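Local coordinates for evasin-3 (Rhipicephalus sanguineus, PDB 6I31), which neutralises host CXC chemokines such as CXCL8 as a secreted tick salivary protein, binding CXCL8 one-to-one, breaking up its homodimer and inhibiting its interaction with CXCR2, at residues 20-25 / 35-40. Residues are numbered along the deposited sequence; the frame is centred on the assembly and turned at random.
Sequences VSCNKN and EGCFCG
Between Cys22 and Cys37 no ring or amide presents a face or an edge to the other segment; two sulfurs meet in a disulfide, Cys22 SG to Cys37 SG a somewhat long 2.3 Å. Nor is the bridge itself flat: seen down the SG–SG bond, the two CB–SG bonds stand 77° apart, close to the quarter turn a disulfide prefers. The halves differ. Cys22 has its sulfur anti to the backbone N (chi1 170°), beside its carbonyl carbon, whereas Cys37 swings SG to the side of its own N. Cysteine suits both places because each CB points at the other segment, letting two sulfurs span 6.6 Å from Cys22 CA to Cys37 CA; no hydrogen bond joins the segments. Next to Cys22 the chain turns a corner: Ser21 OG accepts from Asn23 N at 3.0 Å in an ST turn, and Asn23 takes left-handed backbone angles that asparagine tolerates well. Gly36 has a phi of 90°, where a CB would press on the carbonyl O of Glu35. Backbone hydrogen bonds join Cys22 to Cys50 and Phe38 to Tyr51 of strand 47-55. With Cys26–Cys39 and Cys33–Cys50, this first-to-fourth pairing gives the knottin connectivity, the third disulfide passing through the ring closed by the first two. The chemistry implies a covalent tie that persists in an oxidising, secreted setting, linking the end of strand 17-22 to the chain entering strand 38-40, as in knottins generally, where disulfides largely replace a hydrophobic core.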
loop_
_atom_site.group_PDB
_atom_site.type_symbol
_atom_site.label_atom_id
_atom_site.label_comp_id
_atom_site.label_asym_id
_atom_site.label_seq_id
_atom_site.Cartn_x
_atom_site.Cartn_y
_atom_site.Cartn_z
ATOM N N VAL A 20 -1.077 -3.186 -0.940
ATOM C CA VAL A 20 -0.630 -2.958 -2.305
ATOM C C VAL A 20 0.575 -2.022 -2.290
ATOM O O VAL A 20 0.798 -1.301 -1.313
ATOM C CB VAL A 20 -1.760 -2.448 -3.261
ATOM C CG1 VAL A 20 -2.928 -3.439 -3.350
ATOM C CG2 VAL A 20 -2.258 -1.059 -2.850
ATOM N N SER A 21 1.303 -1.976 -3.414
ATOM C CA SER A 21 2.449 -1.092 -3.551
ATOM C C SER A 21 2.066 0.374 -3.613
ATOM O O SER A 21 1.029 0.749 -4.170
ATOM C CB SER A 21 3.302 -1.491 -4.759
ATOM O OG SER A 21 4.419 -0.621 -4.891
ATOM N N CYS A 22 2.914 1.206 -3.030
ATOM C CA CYS A 22 2.788 2.653 -3.030
ATOM C C CYS A 22 3.979 3.237 -3.835
ATOM O O CYS A 22 4.316 4.414 -3.763
ATOM C CB CYS A 22 2.709 3.138 -1.583
ATOM S SG CYS A 22 2.818 4.924 -1.369
ATOM N N ASN A 23 4.588 2.342 -4.653
ATOM C CA ASN A 23 5.661 2.505 -5.635
ATOM C C ASN A 23 6.818 3.424 -5.234
ATOM O O ASN A 23 7.150 4.357 -5.970
ATOM C CB ASN A 23 5.052 2.968 -6.984
ATOM C CG ASN A 23 3.990 2.024 -7.495
ATOM O OD1 ASN A 23 4.255 0.855 -7.809
ATOM N ND2 ASN A 23 2.760 2.503 -7.545
ATOM N N LYS A 24 7.492 3.117 -4.117
ATOM C CA LYS A 24 8.622 3.922 -3.661
ATOM C C LYS A 24 9.539 3.119 -2.717
ATOM O O LYS A 24 9.027 2.393 -1.878
ATOM C CB LYS A 24 8.103 5.199 -2.969
ATOM C CG LYS A 24 9.186 6.204 -2.603
ATOM C CD LYS A 24 8.589 7.526 -2.133
ATOM C CE LYS A 24 9.625 8.463 -1.549
ATOM N NZ LYS A 24 10.843 8.598 -2.393
ATOM N N ASN A 25 10.875 3.270 -2.847
ATOM C CA ASN A 25 11.818 2.630 -1.925
ATOM C C ASN A 25 11.839 3.482 -0.656
ATOM O O ASN A 25 11.586 4.689 -0.703
ATOM C CB ASN A 25 13.263 2.590 -2.491
ATOM C CG ASN A 25 13.434 1.943 -3.838
ATOM O OD1 ASN A 25 14.452 2.118 -4.511
ATOM N ND2 ASN A 25 12.449 1.207 -4.278
ATOM N N GLU A 35 2.193 9.906 2.828
ATOM C CA GLU A 35 1.200 9.837 3.907
ATOM C C GLU A 35 0.152 8.779 3.536
ATOM O O GLU A 35 -0.235 8.711 2.386
ATOM C CB GLU A 35 0.557 11.237 4.065
ATOM C CG GLU A 35 1.585 12.339 4.367
ATOM C CD GLU A 35 2.270 13.077 3.218
ATOM O OE1 GLU A 35 2.292 12.573 2.067
ATOM O OE2 GLU A 35 2.787 14.186 3.482
ATOM N N GLY A 36 -0.254 7.925 4.466
ATOM C CA GLY A 36 -1.213 6.863 4.119
ATOM C C GLY A 36 -0.562 5.569 3.652
ATOM O O GLY A 36 -1.255 4.573 3.374
ATOM N N CYS A 37 0.784 5.600 3.544
ATOM C CA CYS A 37 1.624 4.448 3.208
ATOM C C CYS A 37 2.507 4.100 4.382
ATOM O O CYS A 37 2.756 4.943 5.246
ATOM C CB CYS A 37 2.473 4.726 1.975
ATOM S SG CYS A 37 1.496 5.227 0.539
ATOM N N PHE A 38 3.063 2.895 4.360
ATOM C CA PHE A 38 3.999 2.478 5.380
ATOM C C PHE A 38 5.256 1.922 4.742
ATOM O O PHE A 38 5.197 1.335 3.669
ATOM C CB PHE A 38 3.368 1.446 6.339
ATOM C CG PHE A 38 2.945 0.102 5.765
ATOM C CD1 PHE A 38 1.677 -0.068 5.208
ATOM C CD2 PHE A 38 3.814 -0.981 5.778
ATOM C CE1 PHE A 38 1.271 -1.318 4.722
ATOM C CE2 PHE A 38 3.410 -2.231 5.293
ATOM C CZ PHE A 38 2.127 -2.400 4.817
ATOM N N CYS A 39 6.381 2.043 5.444
ATOM C CA CYS A 39 7.605 1.422 4.985
ATOM C C CYS A 39 7.635 -0.031 5.480
ATOM O O CYS A 39 7.719 -0.255 6.683
ATOM C CB CYS A 39 8.827 2.190 5.468
ATOM S SG CYS A 39 10.373 1.512 4.817
ATOM N N GLY A 40 7.496 -0.984 4.558
ATOM C CA GLY A 40 7.477 -2.413 4.857
ATOM C C GLY A 40 8.872 -2.986 4.736
ATOM O O GLY A 40 9.484 -2.937 3.663
#